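Subdomain of Desmoplakin Carboxy-Terminal domain (DPCT) (PDB 1LM5) probably helps anchor intermediate filaments to desmosomes, as part of a plakin-repeat region in the carboxy-terminal domain of human desmoplakin. Local coordinates at residues I14-I25 against R31-L42; T159-C168 against I175-R183. All blocks are in the same frame, centred on the assembly; numbering follows the deposited sequence.

Interaction 1 (I14-I25 against R31-L42); sequences IFDTENLEKISI and RGIVDSITGQRL
The Arg31 guanidinium lies with one face against CG2 of Ile23, which comes within 3.3 Å of NH2, while Asp16 OD1 and Glu21 OE2 sit at its edge near the plane. NH2 serves both carboxylates: it donates to Asp16 OD1 at 2.6 Å, on the anti side and 24° out of the carboxylate plane, and to Glu21 OE2 at 2.7 Å, from above that carboxylate. The two carboxylates are turned 62° and 39° from the guanidinium. Bends at chi2 and chi3 curl the arginine chain back over the hairpin of strands 14-16 and 21-23. Asn19 ND2 also donates to Asp16 OD1, from the same face as the arginine, and its backbone N bonds to Asp16 OD2 in an Asx motif that spans the turn, where Leu20 and Glu21 both face Asp16 in a G1 beta bulge.

Next to this network, across Ile23, the contact turns apolar. Ile23 CD1 and Ile33 CD1 meet tip to tip at 3.7 Å, and Ile14 CD1 reaches Val34 CG2 at 3.8 Å. Farther along, Ile25 fits tightly on helix 36-42, its CG2 3.5 Å from Gly39 CA and its CD1 3.5 Å from Leu42 CB.

With one arginine nitrogen shared by two acids, the positive charge probably offsets the repulsion between Asp16 and Glu21, and ties the hairpin turn to the end of the helix that follows it.

Interaction 2 (T159-C168 against I175-R183); sequences TSSYAKILTC and ISYKDAINR
Leu166 and Ile175 pair through their backbones in both directions: Leu166 N donates to Ile175 O at 2.8 Å, and Ile175 N returns a bond to Leu166 O at 2.6 Å. This is an antiparallel hydrogen-bonded pair, and because Ile165 and Leu166 both face Ile175 it carries a classic beta bulge. Just before it, Lys164 centres an inverse gamma turn.

Charged and polar side chains gather at the start of helix 177-183. Lys164 NZ forms a salt bridge at 2.6 Å with Asp179 OD1, which offers its syn lone pair; a bend at chi2 (-59°) carries the lysine chain past Ser176 N to meet the aspartate at about a right angle. The same oxygen accepts from Ser176 N on its anti side but 32° out of the carboxylate plane, in an almost straight bond of 179°. Ser176 OG in turn accepts from Asp179 N, completing a capping box. A water joins Ser176 OG to Thr159 O.

Strand 166-167, its short partner 174-175 and the helix after them make a beta-hairpin leading into a helix, an arrangement that resembles the hairpin-then-helix order of plakin repeats.

Apolar contacts come next. Leu166 CD1 touches both Ala180 CB, at 3.8 Å, and Tyr177 CD1, at 3.9 Å, and helix 36-47 packs against both Leu166 and Tyr177. Just past strand 166-167, Cys168 CB meets Ile175 CD1 at 3.6 Å.

Of a different kind is the approach of Lys178, whose carbon chain passes obliquely over the Thr159 hydroxyl, Lys178 CE lying 3.3 Å from Thr159 OG1, before its NZ reaches Glu6 and the carbonyl of Leu5.

From the N terminus, interaction 1 comes first: the hairpin within 14-25 leads into helix 25-30, and the chain then returns through 31-42, so the contact closes a short helical loop. More than a hundred residues later, interaction 2 closes the short loop 169-174 and folds the preceding 159-164 against the start of helix 177-183. The two are in series, neither enclosing nor crossing the other, with centres about 16 Å apart. They nevertheless meet through helix 36-47, where Thr38 OG1 and Thr167 N, and Arg41 NH1 and Ile165 O, are probably hydrogen-bonded, and Arg41 packs on Leu166. An N-terminal helix is thereby joined to a C-terminal hairpin and helix.

Interaction 1 (I14-I25 against R31-L42)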
# COMPACT_ATOMS: atom_id res chain seq x y z
N ILE B 14 16.48 -13.50 -7.54
CA ILE B 14 17.90 -13.66 -7.67
C ILE B 14 18.37 -13.65 -9.11
O ILE B 14 17.67 -14.14 -9.99
CB ILE B 14 18.29 -14.99 -7.05
CG1 ILE B 14 17.88 -14.99 -5.58
CG2 ILE B 14 19.78 -15.25 -7.24
CD1 ILE B 14 18.65 -14.01 -4.75
N PHE B 15 19.53 -13.08 -9.35
CA PHE B 15 20.07 -13.14 -10.69
C PHE B 15 21.26 -14.06 -10.56
O PHE B 15 22.27 -13.73 -9.93
CB PHE B 15 20.51 -11.78 -11.21
CG PHE B 15 20.92 -11.82 -12.65
CD1 PHE B 15 19.95 -11.90 -13.65
CD2 PHE B 15 22.27 -11.89 -13.00
CE1 PHE B 15 20.33 -12.05 -14.99
CE2 PHE B 15 22.66 -12.04 -14.34
CZ PHE B 15 21.68 -12.12 -15.34
N ASP B 16 21.12 -15.25 -11.12
CA ASP B 16 22.19 -16.24 -11.09
C ASP B 16 23.22 -15.80 -12.13
O ASP B 16 23.03 -15.99 -13.33
CB ASP B 16 21.61 -17.62 -11.42
CG ASP B 16 22.65 -18.72 -11.42
OD1 ASP B 16 22.24 -19.89 -11.35
OD2 ASP B 16 23.86 -18.42 -11.50
N THR B 17 24.30 -15.19 -11.65
CA THR B 17 25.36 -14.68 -12.50
C THR B 17 25.99 -15.74 -13.39
O THR B 17 26.21 -15.50 -14.57
CB THR B 17 26.48 -14.04 -11.64
OG1 THR B 17 25.94 -12.93 -10.91
CG2 THR B 17 27.61 -13.54 -12.54
N GLU B 18 26.27 -16.90 -12.82
CA GLU B 18 26.88 -17.98 -13.58
C GLU B 18 26.02 -18.38 -14.76
O GLU B 18 26.54 -18.65 -15.85
CB GLU B 18 27.12 -19.19 -12.68
CG GLU B 18 27.72 -20.39 -13.41
CD GLU B 18 28.17 -21.49 -12.46
OE1 GLU B 18 28.98 -21.21 -11.55
OE2 GLU B 18 27.71 -22.65 -12.64
N ASN B 19 24.71 -18.43 -14.55
CA ASN B 19 23.78 -18.82 -15.60
C ASN B 19 23.09 -17.65 -16.26
O ASN B 19 22.20 -17.84 -17.08
CB ASN B 19 22.73 -19.79 -15.04
CG ASN B 19 23.33 -21.13 -14.66
OD1 ASN B 19 23.97 -21.78 -15.49
ND2 ASN B 19 23.12 -21.55 -13.42
N LEU B 20 23.50 -16.44 -15.88
CA LEU B 20 22.92 -15.22 -16.44
C LEU B 20 21.41 -15.30 -16.55
O LEU B 20 20.84 -15.09 -17.62
CB LEU B 20 23.52 -14.93 -17.82
CG LEU B 20 25.03 -14.70 -17.82
CD1 LEU B 20 25.52 -14.55 -19.26
CD2 LEU B 20 25.36 -13.46 -17.02
N GLU B 21 20.74 -15.60 -15.44
CA GLU B 21 19.30 -15.72 -15.47
C GLU B 21 18.68 -15.43 -14.12
O GLU B 21 19.29 -15.66 -13.08
CB GLU B 21 18.89 -17.12 -15.91
CG GLU B 21 19.25 -18.19 -14.90
CD GLU B 21 18.80 -19.57 -15.33
OE1 GLU B 21 17.80 -19.67 -16.07
OE2 GLU B 21 19.44 -20.56 -14.92
N LYS B 22 17.47 -14.91 -14.17
CA LYS B 22 16.74 -14.60 -12.97
C LYS B 22 16.11 -15.89 -12.46
O LYS B 22 15.52 -16.64 -13.23
CB LYS B 22 15.64 -13.58 -13.26
CG LYS B 22 14.68 -13.38 -12.11
CD LYS B 22 13.65 -12.30 -12.40
CE LYS B 22 12.78 -12.64 -13.59
NZ LYS B 22 11.69 -11.65 -13.71
N ILE B 23 16.26 -16.15 -11.17
CA ILE B 23 15.65 -17.32 -10.56
C ILE B 23 15.02 -16.86 -9.25
O ILE B 23 15.33 -15.77 -8.75
CB ILE B 23 16.68 -18.42 -10.26
CG1 ILE B 23 17.75 -17.89 -9.30
CG2 ILE B 23 17.29 -18.91 -11.56
CD1 ILE B 23 18.79 -18.92 -8.91
N SER B 24 14.13 -17.67 -8.70
CA SER B 24 13.49 -17.31 -7.45
C SER B 24 14.52 -17.46 -6.34
O SER B 24 15.57 -18.09 -6.51
CB SER B 24 12.33 -18.24 -7.15
OG SER B 24 12.83 -19.54 -6.86
N ILE B 25 14.21 -16.88 -5.20
CA ILE B 25 15.09 -16.98 -4.06
C ILE B 25 15.19 -18.47 -3.71
O ILE B 25 16.27 -18.98 -3.43
CB ILE B 25 14.50 -16.19 -2.89
CG1 ILE B 25 14.64 -14.70 -3.20
CG2 ILE B 25 15.20 -16.53 -1.59
CD1 ILE B 25 13.72 -13.82 -2.37
N ARG B 31 20.02 -24.20 -5.69
CA ARG B 31 21.27 -24.29 -6.44
C ARG B 31 22.48 -23.99 -5.55
O ARG B 31 23.61 -24.00 -6.01
CB ARG B 31 21.21 -23.33 -7.64
CG ARG B 31 19.82 -23.30 -8.24
CD ARG B 31 19.75 -23.47 -9.74
NE ARG B 31 20.09 -22.26 -10.47
CZ ARG B 31 19.53 -21.91 -11.63
NH1 ARG B 31 18.59 -22.66 -12.18
NH2 ARG B 31 19.93 -20.81 -12.26
N GLY B 32 22.21 -23.76 -4.28
CA GLY B 32 23.28 -23.49 -3.34
C GLY B 32 24.03 -22.19 -3.55
O GLY B 32 25.17 -22.07 -3.11
N ILE B 33 23.41 -21.22 -4.21
CA ILE B 33 24.07 -19.93 -4.43
C ILE B 33 23.59 -18.89 -3.42
O ILE B 33 24.21 -17.84 -3.24
CB ILE B 33 23.90 -19.43 -5.87
CG1 ILE B 33 22.42 -19.24 -6.22
CG2 ILE B 33 24.55 -20.42 -6.83
CD1 ILE B 33 22.20 -18.64 -7.61
N VAL B 34 22.47 -19.20 -2.76
CA VAL B 34 21.90 -18.36 -1.71
C VAL B 34 21.70 -19.34 -0.55
O VAL B 34 21.07 -20.38 -0.73
CB VAL B 34 20.53 -17.78 -2.10
CG1 VAL B 34 19.97 -16.95 -0.95
CG2 VAL B 34 20.65 -16.94 -3.37
N ASP B 35 22.24 -19.03 0.63
CA ASP B 35 22.06 -19.95 1.76
C ASP B 35 20.62 -19.85 2.23
O ASP B 35 19.97 -18.82 2.07
CB ASP B 35 23.02 -19.61 2.90
CG ASP B 35 22.68 -18.32 3.58
OD1 ASP B 35 23.16 -17.26 3.12
OD2 ASP B 35 21.93 -18.35 4.57
N SER B 36 20.12 -20.93 2.82
CA SER B 36 18.73 -20.96 3.25
C SER B 36 18.31 -19.89 4.25
O SER B 36 17.15 -19.47 4.26
CB SER B 36 18.39 -22.34 3.84
OG SER B 36 19.01 -22.49 5.10
N ILE B 37 19.22 -19.45 5.10
CA ILE B 37 18.85 -18.44 6.07
C ILE B 37 18.68 -17.09 5.39
O ILE B 37 17.70 -16.37 5.62
CB ILE B 37 19.88 -18.32 7.20
CG1 ILE B 37 19.91 -19.62 8.00
CG2 ILE B 37 19.52 -17.17 8.14
CD1 ILE B 37 21.00 -19.64 9.07
N THR B 38 19.63 -16.75 4.54
CA THR B 38 19.55 -15.50 3.80
C THR B 38 18.31 -15.56 2.90
O THR B 38 17.55 -14.60 2.81
CB THR B 38 20.79 -15.30 2.93
OG1 THR B 38 21.94 -15.13 3.77
CG2 THR B 38 20.63 -14.08 2.02
N GLY B 39 18.13 -16.69 2.23
CA GLY B 39 16.99 -16.83 1.35
C GLY B 39 15.71 -16.68 2.15
O GLY B 39 14.77 -16.01 1.72
N GLN B 40 15.66 -17.30 3.32
CA GLN B 40 14.47 -17.18 4.14
C GLN B 40 14.22 -15.72 4.46
O GLN B 40 13.10 -15.24 4.42
CB GLN B 40 14.64 -17.94 5.45
CG GLN B 40 13.47 -17.76 6.39
CD GLN B 40 13.67 -18.51 7.68
OE1 GLN B 40 14.14 -19.65 7.67
NE2 GLN B 40 13.31 -17.88 8.80
N ARG B 41 15.28 -15.00 4.80
CA ARG B 41 15.10 -13.61 5.16
C ARG B 41 14.69 -12.77 3.99
O ARG B 41 13.91 -11.85 4.16
CB ARG B 41 16.37 -13.10 5.83
CG ARG B 41 16.45 -13.71 7.20
CD ARG B 41 17.76 -13.53 7.89
NE ARG B 41 17.66 -14.23 9.16
CZ ARG B 41 18.62 -14.28 10.07
NH1 ARG B 41 19.78 -13.67 9.85
NH2 ARG B 41 18.41 -14.94 11.20
N LEU B 42 15.18 -13.08 2.80
CA LEU B 42 14.75 -12.30 1.64
C LEU B 42 13.27 -12.57 1.45
O LEU B 42 12.52 -11.67 1.08
CB LEU B 42 15.51 -12.70 0.39
CG LEU B 42 16.98 -12.30 0.44
CD1 LEU B 42 17.68 -12.83 -0.79
CD2 LEU B 42 17.11 -10.80 0.56

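Interaction 2 (T159-C168 against I175-R183)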
# COMPACT_ATOMS: atom_id res chain seq x y z
N THR B 159 19.38 3.32 9.03
CA THR B 159 19.50 2.16 8.16
C THR B 159 20.93 1.68 8.04
O THR B 159 21.18 0.49 7.86
CB THR B 159 18.94 2.46 6.75
OG1 THR B 159 19.68 3.54 6.16
CG2 THR B 159 17.47 2.84 6.84
N SER B 160 21.88 2.61 8.14
CA SER B 160 23.29 2.27 8.03
C SER B 160 23.73 1.30 9.11
O SER B 160 24.65 0.52 8.90
CB SER B 160 24.14 3.54 8.11
OG SER B 160 23.80 4.46 7.09
N SER B 161 23.06 1.34 10.25
CA SER B 161 23.42 0.47 11.36
C SER B 161 22.59 -0.81 11.51
O SER B 161 22.65 -1.47 12.55
CB SER B 161 23.36 1.26 12.68
OG SER B 161 22.04 1.71 12.93
N TYR B 162 21.83 -1.17 10.49
CA TYR B 162 21.04 -2.39 10.55
C TYR B 162 21.97 -3.60 10.66
O TYR B 162 23.03 -3.64 10.04
CB TYR B 162 20.19 -2.57 9.31
CG TYR B 162 18.93 -1.74 9.25
CD1 TYR B 162 18.01 -1.93 8.21
CD2 TYR B 162 18.65 -0.76 10.20
CE1 TYR B 162 16.86 -1.17 8.12
CE2 TYR B 162 17.50 0.00 10.12
CZ TYR B 162 16.61 -0.20 9.08
OH TYR B 162 15.47 0.57 8.97
N ALA B 163 21.54 -4.60 11.42
CA ALA B 163 22.33 -5.81 11.59
C ALA B 163 22.56 -6.46 10.23
O ALA B 163 21.67 -6.46 9.38
CB ALA B 163 21.60 -6.77 12.51
N LYS B 164 23.75 -7.01 10.02
CA LYS B 164 24.07 -7.68 8.75
C LYS B 164 23.48 -9.08 8.82
O LYS B 164 24.18 -10.07 9.04
CB LYS B 164 25.59 -7.76 8.58
CG LYS B 164 26.30 -6.41 8.71
CD LYS B 164 25.80 -5.40 7.68
CE LYS B 164 26.60 -4.10 7.71
NZ LYS B 164 26.09 -3.09 6.73
N ILE B 165 22.17 -9.16 8.62
CA ILE B 165 21.45 -10.42 8.72
C ILE B 165 21.47 -11.27 7.46
O ILE B 165 20.92 -12.37 7.45
CB ILE B 165 19.97 -10.17 9.10
CG1 ILE B 165 19.29 -9.37 7.99
CG2 ILE B 165 19.91 -9.41 10.41
CD1 ILE B 165 17.82 -9.11 8.23
N LEU B 166 22.09 -10.77 6.40
CA LEU B 166 22.12 -11.53 5.16
C LEU B 166 23.53 -11.86 4.71
O LEU B 166 24.47 -11.13 5.00
CB LEU B 166 21.45 -10.73 4.04
CG LEU B 166 20.11 -10.05 4.32
CD1 LEU B 166 19.62 -9.37 3.04
CD2 LEU B 166 19.10 -11.07 4.80
N THR B 167 23.65 -12.96 4.00
CA THR B 167 24.93 -13.32 3.42
C THR B 167 24.70 -12.92 1.98
O THR B 167 23.85 -13.48 1.31
CB THR B 167 25.19 -14.82 3.48
OG1 THR B 167 25.36 -15.22 4.85
CG2 THR B 167 26.44 -15.16 2.69
N CYS B 168 25.43 -11.90 1.53
CA CYS B 168 25.31 -11.42 0.17
C CYS B 168 25.57 -12.63 -0.72
O CYS B 168 26.64 -13.22 -0.67
CB CYS B 168 26.36 -10.33 -0.10
SG CYS B 168 26.25 -9.56 -1.71
N ILE B 175 25.62 -8.75 5.00
CA ILE B 175 25.12 -7.43 4.68
C ILE B 175 23.72 -7.30 5.22
O ILE B 175 23.08 -8.29 5.55
CB ILE B 175 25.04 -7.23 3.16
CG1 ILE B 175 24.05 -8.22 2.54
CG2 ILE B 175 26.42 -7.40 2.54
CD1 ILE B 175 23.80 -8.01 1.06
N SER B 176 23.26 -6.07 5.32
CA SER B 176 21.92 -5.81 5.82
C SER B 176 21.01 -5.79 4.62
O SER B 176 21.46 -5.85 3.47
CB SER B 176 21.87 -4.44 6.51
OG SER B 176 21.96 -3.40 5.55
N TYR B 177 19.72 -5.69 4.88
CA TYR B 177 18.76 -5.62 3.80
C TYR B 177 18.94 -4.32 3.05
O TYR B 177 18.73 -4.25 1.84
CB TYR B 177 17.34 -5.72 4.33
CG TYR B 177 16.36 -6.06 3.24
CD1 TYR B 177 16.29 -7.36 2.75
CD2 TYR B 177 15.53 -5.10 2.69
CE1 TYR B 177 15.41 -7.70 1.73
CE2 TYR B 177 14.63 -5.43 1.67
CZ TYR B 177 14.58 -6.74 1.20
OH TYR B 177 13.67 -7.09 0.24
N LYS B 178 19.29 -3.27 3.79
CA LYS B 178 19.53 -1.96 3.19
C LYS B 178 20.67 -2.14 2.18
O LYS B 178 20.61 -1.66 1.05
CB LYS B 178 19.93 -0.97 4.29
CG LYS B 178 20.63 0.28 3.81
CD LYS B 178 19.69 1.27 3.17
CE LYS B 178 20.38 2.63 3.08
NZ LYS B 178 19.52 3.65 2.42
N ASP B 179 21.71 -2.85 2.60
CA ASP B 179 22.85 -3.11 1.72
C ASP B 179 22.39 -3.90 0.51
O ASP B 179 22.82 -3.64 -0.60
CB ASP B 179 23.92 -3.95 2.42
CG ASP B 179 24.59 -3.22 3.55
OD1 ASP B 179 24.97 -3.88 4.53
OD2 ASP B 179 24.75 -1.98 3.45
N ALA B 180 21.55 -4.90 0.76
CA ALA B 180 21.04 -5.75 -0.30
C ALA B 180 20.34 -4.92 -1.35
O ALA B 180 20.56 -5.11 -2.54
CB ALA B 180 20.09 -6.79 0.28
N ILE B 181 19.50 -3.98 -0.92
CA ILE B 181 18.79 -3.14 -1.87
C ILE B 181 19.77 -2.28 -2.65
O ILE B 181 19.61 -2.06 -3.85
CB ILE B 181 17.78 -2.24 -1.15
CG1 ILE B 181 16.68 -3.10 -0.54
CG2 ILE B 181 17.18 -1.24 -2.12
CD1 ILE B 181 15.72 -2.32 0.36
N ASN B 182 20.81 -1.80 -1.97
CA ASN B 182 21.79 -0.97 -2.65
C ASN B 182 22.67 -1.76 -3.62
O ASN B 182 23.21 -1.20 -4.57
CB ASN B 182 22.65 -0.23 -1.63
CG ASN B 182 21.95 0.98 -1.07
OD1 ASN B 182 21.57 1.88 -1.81
ND2 ASN B 182 21.76 1.00 0.25
N ARG B 183 22.80 -3.06 -3.38
CA ARG B 183 23.61 -3.93 -4.23
C ARG B 183 22.74 -4.68 -5.24
O ARG B 183 23.24 -5.47 -6.02
CB ARG B 183 24.36 -4.94 -3.36
CG ARG B 183 25.47 -4.30 -2.56
CD ARG B 183 25.94 -5.15 -1.40
NE ARG B 183 26.97 -4.43 -0.65
CZ ARG B 183 28.18 -4.17 -1.12
NH1 ARG B 183 28.52 -4.57 -2.34
NH2 ARG B 183 29.04 -3.48 -0.39
O HOH W 1 22.73 -1.23 6.56